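PDB 4U3S: cellulosomal scaffoldin adaptor protein B from Acetivibrio cellulolyticus, which serves in the cellulosome, where the third type II cohesin domain seen here probably binds a dockerin module of a partner protein. Local coordinates for residues A[36-41]-A[86-91]; A[57-62]-A[82-87]; A[20-25]-A[116-121]. All blocks are in the same frame, centred on the assembly; numbering follows the deposited sequence.

Contact 1 (A[36-41]-A[86-91]); sequences QVNIKY and EGILNL
Asn-90 reaches two neighbours on strand 32-40 with opposite ends of one amide. Its OD1 accepts from Gln-36 NE2 at 2.9 Å, the two amides standing almost perpendicular (89°), and its ND2 gives a nearly straight bond of 2.9 Å to a lone pair of Asn-38 OD1. The CG of both asparagines lies opposite the backbone N (chi1 -165° in each), which brings their amides together above the non-hydrogen-bonded pair they form. Further along the same face Lys-40 packs its CD on Ile-88 CG1, and kinks at chi2 and chi4 bring NZ to Glu-86 O at 3.0 Å; the same ammonium also binds Tyr-41 O at 2.8 Å. On the other face the contacts are apolar: Ile-39 CD1 meets Leu-91 CD1 at 3.8 Å, and the Tyr-41 ring lies against Leu-89 CG through CE1 (3.6 Å). Gly-87 CA sits over one face of that ring, 3.7 Å from its centroid, a CH-pi contact. The positive phi of Gly-87 suits glycine, and with Ile-88 it forms a G1 beta bulge opposite Lys-83.

Behind these groups, paired backbone bonds join Val-37 to Leu-91 and Ile-39 to Leu-89, and Tyr-41 N donates to Gly-87 O, so strands 32-40 and 88-95 run antiparallel in one sheet of the cohesin beta sandwich. Ala-48 from the opposing sheet touches Tyr-41 and Leu-89. Glu-131 O takes the remaining amide end of Asn-38, and Gln-36 OE1 accepts a bond from the neighbouring protein chain. The chemistry thus suggests an apolar inner face for the sandwich and an outer face whose linked amides, held by one another, probably help to present Gln-36 and Asn-90 to the other protein chain, consistent with cohesin-dockerin recognition.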
loop_
_atom_site.group_PDB
_atom_site.type_symbol
_atom_site.label_atom_id
_atom_site.label_comp_id
_atom_site.label_asym_id
_atom_site.label_seq_id
_atom_site.Cartn_x
_atom_site.Cartn_y
_atom_site.Cartn_z
ATOM N N GLN A 36 -6.913 -5.981 -3.557
ATOM C CA GLN A 36 -6.199 -5.867 -2.268
ATOM C C GLN A 36 -7.247 -6.187 -1.222
ATOM O O GLN A 36 -8.326 -5.607 -1.250
ATOM C CB GLN A 36 -5.597 -4.479 -2.061
ATOM C CG GLN A 36 -5.024 -4.290 -0.662
ATOM C CD GLN A 36 -4.301 -2.966 -0.452
ATOM O OE1 GLN A 36 -4.436 -2.030 -1.252
ATOM N NE2 GLN A 36 -3.569 -2.865 0.635
ATOM N N VAL A 37 -6.960 -7.104 -0.319
ATOM C CA VAL A 37 -7.892 -7.432 0.752
ATOM C C VAL A 37 -7.213 -7.459 2.098
ATOM O O VAL A 37 -6.023 -7.801 2.216
ATOM C CB VAL A 37 -8.661 -8.776 0.531
ATOM C CG1 VAL A 37 -9.572 -8.703 -0.664
ATOM C CG2 VAL A 37 -7.737 -9.979 0.426
ATOM N N ASN A 38 -7.989 -7.097 3.117
ATOM C CA ASN A 38 -7.551 -7.073 4.487
ATOM C C ASN A 38 -8.385 -8.089 5.265
ATOM O O ASN A 38 -9.609 -8.038 5.265
ATOM C CB ASN A 38 -7.746 -5.665 5.034
ATOM C CG ASN A 38 -7.006 -5.436 6.324
ATOM O OD1 ASN A 38 -5.774 -5.248 6.315
ATOM N ND2 ASN A 38 -7.744 -5.466 7.454
ATOM N N ILE A 39 -7.716 -8.990 5.962
ATOM C CA ILE A 39 -8.364 -10.142 6.604
ATOM C C ILE A 39 -7.977 -10.174 8.077
ATOM O O ILE A 39 -6.800 -10.006 8.410
ATOM C CB ILE A 39 -7.913 -11.434 5.925
ATOM C CG1 ILE A 39 -8.448 -11.491 4.484
ATOM C CG2 ILE A 39 -8.348 -12.654 6.715
ATOM C CD1 ILE A 39 -7.804 -12.588 3.650
ATOM N N LYS A 40 -8.973 -10.394 8.926
ATOM C CA LYS A 40 -8.817 -10.453 10.373
ATOM C C LYS A 40 -9.060 -11.874 10.830
ATOM O O LYS A 40 -10.091 -12.473 10.474
ATOM C CB LYS A 40 -9.836 -9.524 11.064
ATOM C CG LYS A 40 -9.688 -9.446 12.583
ATOM C CD LYS A 40 -8.419 -8.684 12.978
ATOM C CE LYS A 40 -8.174 -8.641 14.484
ATOM N NZ LYS A 40 -7.733 -9.944 15.047
ATOM N N TYR A 41 -8.131 -12.384 11.623
ATOM C CA TYR A 41 -8.259 -13.698 12.268
ATOM C C TYR A 41 -7.776 -13.576 13.711
ATOM O O TYR A 41 -7.186 -12.568 14.093
ATOM C CB TYR A 41 -7.446 -14.757 11.512
ATOM C CG TYR A 41 -5.936 -14.558 11.484
ATOM C CD1 TYR A 41 -5.336 -13.602 10.676
ATOM C CD2 TYR A 41 -5.106 -15.352 12.272
ATOM C CE1 TYR A 41 -3.953 -13.427 10.652
ATOM C CE2 TYR A 41 -3.721 -15.181 12.252
ATOM C CZ TYR A 41 -3.157 -14.219 11.437
ATOM O OH TYR A 41 -1.787 -14.043 11.415
ATOM N N GLU A 86 -1.426 -9.146 15.582
ATOM C CA GLU A 86 -2.767 -8.581 15.704
ATOM C C GLU A 86 -3.767 -9.392 14.905
ATOM O O GLU A 86 -4.940 -8.995 14.790
ATOM C CB GLU A 86 -2.768 -7.151 15.174
ATOM C CG GLU A 86 -1.805 -6.228 15.886
ATOM C CD GLU A 86 -1.789 -4.838 15.289
ATOM O OE1 GLU A 86 -2.842 -4.393 14.783
ATOM O OE2 GLU A 86 -0.719 -4.195 15.320
ATOM N N GLY A 87 -3.318 -10.487 14.303
ATOM C CA GLY A 87 -4.178 -11.280 13.434
ATOM C C GLY A 87 -4.718 -10.527 12.240
ATOM O O GLY A 87 -5.917 -10.611 11.940
ATOM N N ILE A 88 -3.856 -9.767 11.564
ATOM C CA ILE A 88 -4.259 -9.056 10.344
ATOM C C ILE A 88 -3.370 -9.497 9.194
ATOM O O ILE A 88 -2.141 -9.434 9.323
ATOM C CB ILE A 88 -4.177 -7.524 10.473
ATOM C CG1 ILE A 88 -5.241 -7.039 11.446
ATOM C CG2 ILE A 88 -4.429 -6.852 9.110
ATOM C CD1 ILE A 88 -4.955 -5.702 12.072
ATOM N N LEU A 89 -3.993 -9.969 8.110
ATOM C CA LEU A 89 -3.304 -10.151 6.829
ATOM C C LEU A 89 -3.777 -9.094 5.840
ATOM O O LEU A 89 -4.965 -8.710 5.815
ATOM C CB LEU A 89 -3.587 -11.515 6.227
ATOM C CG LEU A 89 -3.358 -12.723 7.128
ATOM C CD1 LEU A 89 -3.674 -13.998 6.367
ATOM C CD2 LEU A 89 -1.940 -12.699 7.694
ATOM N N ASN A 90 -2.827 -8.604 5.049
ATOM C CA ASN A 90 -3.147 -7.752 3.942
ATOM C C ASN A 90 -2.417 -8.237 2.701
ATOM O O ASN A 90 -1.188 -8.293 2.674
ATOM C CB ASN A 90 -2.787 -6.322 4.270
ATOM C CG ASN A 90 -3.419 -5.372 3.307
ATOM O OD1 ASN A 90 -2.931 -5.183 2.202
ATOM N ND2 ASN A 90 -4.518 -4.779 3.709
ATOM N N LEU A 91 -3.200 -8.613 1.704
ATOM C CA LEU A 91 -2.731 -9.328 0.518
ATOM C C LEU A 91 -3.131 -8.537 -0.701
ATOM O O LEU A 91 -4.213 -7.979 -0.744
ATOM C CB LEU A 91 -3.481 -10.669 0.446
ATOM C CG LEU A 91 -3.674 -11.504 1.708
ATOM C CD1 LEU A 91 -4.663 -12.615 1.461
ATOM C CD2 LEU A 91 -2.309 -12.085 2.001
#

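Contact 2 (A[57-62]-A[82-87]); sequences YTNSSL and HKISEG
His-82 and Asn-59 grip each other's loops through both backbone and side chain. The His-82 N donates to Asn-59 O at 2.9 Å, while the imidazole reaches to the turn and its NE2 gives a bond of 2.8 Å to a lone pair of Ser-61 O, which lies close to the ring plane. Thr-58 O approaches the ring edge as well, 3.3 Å from His-82 CD2. The other ring nitrogen, ND1, accepts from Asn-90 N of strand 88-95, so the ring is held at both nitrogens and probably neutral, with its proton on NE2. Histidine suits this place because one flat group can accept at one nitrogen and donate at the other. The Tyr-57 ring runs nearly parallel to it (14°) but slid well aside, so the two hardly overlap.

The loop that receives the imidazole is a type I beta turn from Thr-58 to Ser-61, reinforced by an ST turn in which Thr-58 OG1 accepts from Ser-60 N. It lies between strands 46-49 and 64-65 of the cohesin domain and meets the connection that leads into strand 88-95.

Asn-59, the second residue of the turn, sets its amide against the His-82 carbonyl oxygen. Asn-59 OD1 takes the Ile-84 N-H at 2.7 Å, and ND2 donates to a water that also accepts from Ser-85 N; a short amide with an acceptor and a donor can thus serve the start of the 3-10 segment 84-86 twice. Ile-84 turns its branched chain toward Tyr-57: CG1 sits between its own backbone N and carbonyl carbon (chi1 59°), and CD1 ends 3.6 Å from Tyr-57 O.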
loop_
_atom_site.group_PDB
_atom_site.type_symbol
_atom_site.label_atom_id
_atom_site.label_comp_id
_atom_site.label_asym_id
_atom_site.label_seq_id
_atom_site.Cartn_x
_atom_site.Cartn_y
_atom_site.Cartn_z
ATOM N N TYR A 57 3.617 -17.786 8.066
ATOM C CA TYR A 57 3.739 -16.452 7.562
ATOM C C TYR A 57 4.524 -15.582 8.517
ATOM O O TYR A 57 4.292 -15.620 9.733
ATOM C CB TYR A 57 2.371 -15.764 7.415
ATOM C CG TYR A 57 1.605 -16.070 6.133
ATOM C CD1 TYR A 57 1.992 -17.086 5.269
ATOM C CD2 TYR A 57 0.497 -15.321 5.794
ATOM C CE1 TYR A 57 1.306 -17.328 4.107
ATOM C CE2 TYR A 57 -0.229 -15.578 4.642
ATOM C CZ TYR A 57 0.174 -16.588 3.811
ATOM O OH TYR A 57 -0.536 -16.837 2.661
ATOM N N THR A 58 5.388 -14.770 7.941
ATOM C CA THR A 58 5.955 -13.602 8.622
ATOM C C THR A 58 5.124 -12.433 8.120
ATOM O O THR A 58 4.224 -12.606 7.295
ATOM C CB THR A 58 7.429 -13.350 8.248
ATOM O OG1 THR A 58 7.524 -12.964 6.868
ATOM C CG2 THR A 58 8.277 -14.572 8.501
ATOM N N ASN A 59 5.429 -11.213 8.568
ATOM C CA ASN A 59 4.639 -10.073 8.117
ATOM C C ASN A 59 4.884 -9.688 6.653
ATOM O O ASN A 59 4.264 -8.746 6.154
ATOM C CB ASN A 59 4.887 -8.875 9.052
ATOM C CG ASN A 59 4.164 -9.012 10.369
ATOM O OD1 ASN A 59 3.179 -9.746 10.474
ATOM N ND2 ASN A 59 4.628 -8.290 11.380
ATOM N N SER A 60 5.770 -10.411 5.952
ATOM C CA SER A 60 6.007 -10.135 4.531
ATOM C C SER A 60 5.630 -11.302 3.594
ATOM O O SER A 60 5.859 -11.229 2.393
ATOM C CB SER A 60 7.453 -9.732 4.305
ATOM O OG SER A 60 8.327 -10.768 4.707
ATOM N N SER A 61 5.049 -12.359 4.148
ATOM C CA SER A 61 4.805 -13.580 3.355
ATOM C C SER A 61 3.788 -13.340 2.256
ATOM O O SER A 61 2.792 -12.664 2.454
ATOM C CB SER A 61 4.371 -14.728 4.236
ATOM O OG SER A 61 5.402 -15.068 5.145
ATOM N N LEU A 62 4.047 -13.866 1.069
ATOM C CA LEU A 62 3.182 -13.592 -0.067
ATOM C C LEU A 62 2.060 -14.601 -0.222
ATOM O O LEU A 62 2.227 -15.779 0.082
ATOM C CB LEU A 62 4.019 -13.468 -1.338
ATOM C CG LEU A 62 5.067 -12.358 -1.242
ATOM C CD1 LEU A 62 6.077 -12.458 -2.371
ATOM C CD2 LEU A 62 4.411 -10.989 -1.270
ATOM N N HIS A 82 1.576 -7.815 6.533
ATOM C CA HIS A 82 0.672 -8.282 7.595
ATOM C C HIS A 82 1.057 -7.729 8.960
ATOM O O HIS A 82 2.138 -7.137 9.128
ATOM C CB HIS A 82 0.681 -9.808 7.675
ATOM C CG HIS A 82 0.724 -10.464 6.330
ATOM N ND1 HIS A 82 -0.193 -10.190 5.348
ATOM C CD2 HIS A 82 1.650 -11.272 5.762
ATOM C CE1 HIS A 82 0.125 -10.845 4.246
ATOM N NE2 HIS A 82 1.239 -11.521 4.482
ATOM N N LYS A 83 0.168 -7.952 9.930
ATOM C CA LYS A 83 0.477 -7.757 11.340
ATOM C C LYS A 83 0.069 -9.017 12.074
ATOM O O LYS A 83 -1.000 -9.071 12.702
ATOM C CB LYS A 83 -0.260 -6.530 11.888
ATOM C CG LYS A 83 0.137 -5.270 11.157
ATOM C CD LYS A 83 -0.477 -4.034 11.774
ATOM C CE LYS A 83 -0.112 -2.823 10.945
ATOM N NZ LYS A 83 -0.657 -1.587 11.553
ATOM N N ILE A 84 0.899 -10.055 11.973
ATOM C CA ILE A 84 0.469 -11.347 12.487
ATOM C C ILE A 84 0.156 -11.343 14.003
ATOM O O ILE A 84 -0.729 -12.068 14.449
ATOM C CB ILE A 84 1.415 -12.503 12.129
ATOM C CG1 ILE A 84 2.813 -12.250 12.678
ATOM C CG2 ILE A 84 1.400 -12.762 10.622
ATOM C CD1 ILE A 84 3.683 -13.501 12.622
ATOM N N SER A 85 0.822 -10.482 14.772
ATOM C CA SER A 85 0.559 -10.383 16.223
ATOM C C SER A 85 -0.854 -9.846 16.544
ATOM O O SER A 85 -1.391 -10.056 17.640
ATOM C CB SER A 85 1.629 -9.512 16.897
ATOM O OG SER A 85 1.517 -8.133 16.540
ATOM N N GLU A 86 -1.426 -9.146 15.582
ATOM C CA GLU A 86 -2.767 -8.581 15.704
ATOM C C GLU A 86 -3.767 -9.392 14.905
ATOM O O GLU A 86 -4.940 -8.995 14.790
ATOM C CB GLU A 86 -2.768 -7.151 15.174
ATOM C CG GLU A 86 -1.805 -6.228 15.886
ATOM C CD GLU A 86 -1.789 -4.838 15.289
ATOM O OE1 GLU A 86 -2.842 -4.393 14.783
ATOM O OE2 GLU A 86 -0.719 -4.195 15.320
ATOM N N GLY A 87 -3.318 -10.487 14.303
ATOM C CA GLY A 87 -4.178 -11.280 13.434
ATOM C C GLY A 87 -4.718 -10.527 12.240
ATOM O O GLY A 87 -5.917 -10.611 11.940
HETATM O O HOH W 1 3.069 -8.806 13.810
#

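Contact 3 (A[20-25]-A[116-121]); sequences IKATVK and VGFKAL
Ala-22 is the hub of the close-packed face between strands 19-27 and 111-120. Its CB touches Val-116 CG2 at 3.9 Å and comes in at the edge of the Phe-118 ring, 4.0 Å from CE2. A small methyl suits this spot, since it lies beside a branched valine and a broad ring at once. The phenyl is swung there by a first torsion that sets CG opposite the carbonyl carbon (chi1 -70°). Under these side chains the backbones are drawn together by two hydrogen-bonded antiparallel pairs. Ile-20 and Phe-118 exchange bonds, the shorter being Phe-118 N to Ile-20 O at 2.7 Å, and Ala-22 and Val-116 do the same, with Ala-22 N to Val-116 O at 2.8 Å.

The reverse face is sparse. It carries Lys-21 opposite Gly-117, a non-hydrogen-bonded pair in which the glycine brings no side chain to meet the lysine; CA-H...O approaches of Gly-117 CA to Ile-20 O (3.4 Å) and of Lys-21 CA to Val-116 O add to the backbone ladder. A long aliphatic chain tipped with an ammonium is at home here, where Lys-21 remains partly exposed to solvent.

The pairing belongs to one sheet of the cohesin beta sandwich. Strand 4-9 flanks strand 19-27 on its other edge, with Phe-9 packing on Ile-20 and Ala-22, and Asp-10 OD1 just beyond it accepting from Lys-21 N. Strand 46-49 flanks 111-120 in turn, laying Leu-46 on Phe-118, while the Phe-118 ring points into the interior and meets the ring of Tyr-41, planes at about 55°, from segment 36-41, which belongs with the opposing sheet.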
loop_
_atom_site.group_PDB
_atom_site.type_symbol
_atom_site.label_atom_id
_atom_site.label_comp_id
_atom_site.label_asym_id
_atom_site.label_seq_id
_atom_site.Cartn_x
_atom_site.Cartn_y
_atom_site.Cartn_z
ATOM N N ILE A 20 -6.152 -25.395 7.293
ATOM C CA ILE A 20 -7.324 -24.991 6.538
ATOM C C ILE A 20 -6.869 -24.032 5.441
ATOM O O ILE A 20 -6.107 -23.102 5.714
ATOM C CB ILE A 20 -8.301 -24.215 7.439
ATOM C CG1 ILE A 20 -8.776 -25.102 8.586
ATOM C CG2 ILE A 20 -9.476 -23.687 6.638
ATOM C CD1 ILE A 20 -9.420 -24.291 9.687
ATOM N N LYS A 21 -7.324 -24.254 4.216
ATOM C CA LYS A 21 -6.967 -23.410 3.087
ATOM C C LYS A 21 -8.129 -22.469 2.833
ATOM O O LYS A 21 -9.225 -22.917 2.523
ATOM C CB LYS A 21 -6.681 -24.243 1.835
ATOM C CG LYS A 21 -5.465 -25.160 1.928
ATOM C CD LYS A 21 -5.194 -25.831 0.577
ATOM C CE LYS A 21 -4.212 -26.984 0.674
ATOM N NZ LYS A 21 -3.393 -27.079 -0.568
ATOM N N ALA A 22 -7.869 -21.175 2.962
ATOM C CA ALA A 22 -8.859 -20.146 2.672
ATOM C C ALA A 22 -8.606 -19.591 1.287
ATOM O O ALA A 22 -7.569 -19.015 1.012
ATOM C CB ALA A 22 -8.806 -19.048 3.714
ATOM N N THR A 23 -9.543 -19.789 0.390
ATOM C CA THR A 23 -9.410 -19.269 -0.960
ATOM C C THR A 23 -10.273 -18.025 -1.152
ATOM O O THR A 23 -11.497 -18.055 -0.932
ATOM C CB THR A 23 -9.812 -20.309 -2.018
ATOM O OG1 THR A 23 -8.903 -21.415 -1.974
ATOM C CG2 THR A 23 -9.745 -19.687 -3.400
ATOM N N VAL A 24 -9.633 -16.951 -1.585
ATOM C CA VAL A 24 -10.359 -15.742 -1.993
ATOM C C VAL A 24 -10.795 -15.914 -3.441
ATOM O O VAL A 24 -9.960 -16.174 -4.306
ATOM C CB VAL A 24 -9.496 -14.484 -1.856
ATOM C CG1 VAL A 24 -10.334 -13.254 -2.183
ATOM C CG2 VAL A 24 -8.937 -14.397 -0.445
ATOM N N LYS A 25 -12.086 -15.711 -3.683
ATOM C CA LYS A 25 -12.722 -16.029 -4.958
ATOM C C LYS A 25 -13.581 -14.838 -5.378
ATOM O O LYS A 25 -14.232 -14.198 -4.538
ATOM C CB LYS A 25 -13.587 -17.271 -4.808
ATOM C CG LYS A 25 -14.180 -17.764 -6.107
ATOM C CD LYS A 25 -15.528 -18.436 -5.892
ATOM C CE LYS A 25 -16.139 -18.881 -7.217
ATOM N NZ LYS A 25 -16.397 -17.751 -8.164
ATOM N N VAL A 116 -4.661 -18.560 1.223
ATOM C CA VAL A 116 -3.892 -18.442 2.456
ATOM C C VAL A 116 -4.194 -19.660 3.309
ATOM O O VAL A 116 -5.245 -20.271 3.213
ATOM C CB VAL A 116 -4.128 -17.093 3.211
ATOM C CG1 VAL A 116 -3.878 -15.923 2.265
ATOM C CG2 VAL A 116 -5.518 -16.964 3.754
ATOM N N GLY A 117 -3.236 -20.059 4.118
ATOM C CA GLY A 117 -3.369 -21.232 4.961
ATOM C C GLY A 117 -3.568 -20.799 6.401
ATOM O O GLY A 117 -3.035 -19.781 6.826
ATOM N N PHE A 118 -4.361 -21.553 7.154
ATOM C CA PHE A 118 -4.496 -21.343 8.594
ATOM C C PHE A 118 -4.327 -22.675 9.341
ATOM O O PHE A 118 -5.091 -23.631 9.125
ATOM C CB PHE A 118 -5.850 -20.742 8.930
ATOM C CG PHE A 118 -6.008 -19.309 8.485
ATOM C CD1 PHE A 118 -5.325 -18.284 9.136
ATOM C CD2 PHE A 118 -6.841 -18.976 7.426
ATOM C CE1 PHE A 118 -5.476 -16.958 8.737
ATOM C CE2 PHE A 118 -6.977 -17.669 7.022
ATOM C CZ PHE A 118 -6.317 -16.652 7.693
ATOM N N LYS A 119 -3.328 -22.746 10.211
ATOM C CA LYS A 119 -3.121 -23.934 11.031
ATOM C C LYS A 119 -3.771 -23.691 12.374
ATOM O O LYS A 119 -3.586 -22.643 12.987
ATOM C CB LYS A 119 -1.637 -24.231 11.206
ATOM C CG LYS A 119 -1.402 -25.425 12.100
ATOM C CD LYS A 119 0.043 -25.563 12.504
ATOM C CE LYS A 119 0.867 -26.195 11.407
ATOM N NZ LYS A 119 2.156 -26.650 11.980
ATOM N N ALA A 120 -4.573 -24.646 12.818
ATOM C CA ALA A 120 -5.250 -24.524 14.098
ATOM C C ALA A 120 -4.282 -24.667 15.268
ATOM O O ALA A 120 -3.498 -25.613 15.331
ATOM C CB ALA A 120 -6.373 -25.543 14.200
ATOM N N LEU A 121 -4.321 -23.695 16.171
ATOM C CA LEU A 121 -3.542 -23.722 17.408
ATOM C C LEU A 121 -4.416 -24.217 18.532
ATOM O O LEU A 121 -3.935 -24.888 19.432
ATOM C CB LEU A 121 -3.050 -22.319 17.767
ATOM C CG LEU A 121 -2.245 -21.621 16.668
ATOM C CD1 LEU A 121 -1.907 -20.198 17.087
ATOM C CD2 LEU A 121 -0.984 -22.415 16.346
#

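How the contacts relate
From the N terminus, 20-25 comes first and waits until 116-121 to close contact 3, the widest loop. Within it, 36-41 opens contact 1, which 86-91 closes; 57-62 then opens contact 2, closed by 82-87. Contacts 1 and 2 both lie within the span of contact 3, and they end on one stretch, sharing Glu-86 and Gly-87. Contact 3 builds one sheet of the sandwich and contact 1 the other, and they meet in the interior where Leu-91 packs on Val-116 and Leu-89 on Phe-118. Contact 2 ties the loop after strand 46-49 to the loop that leads into strand 88-95, reaching contact 3 through Tyr-57 OH, which packs on Val-116.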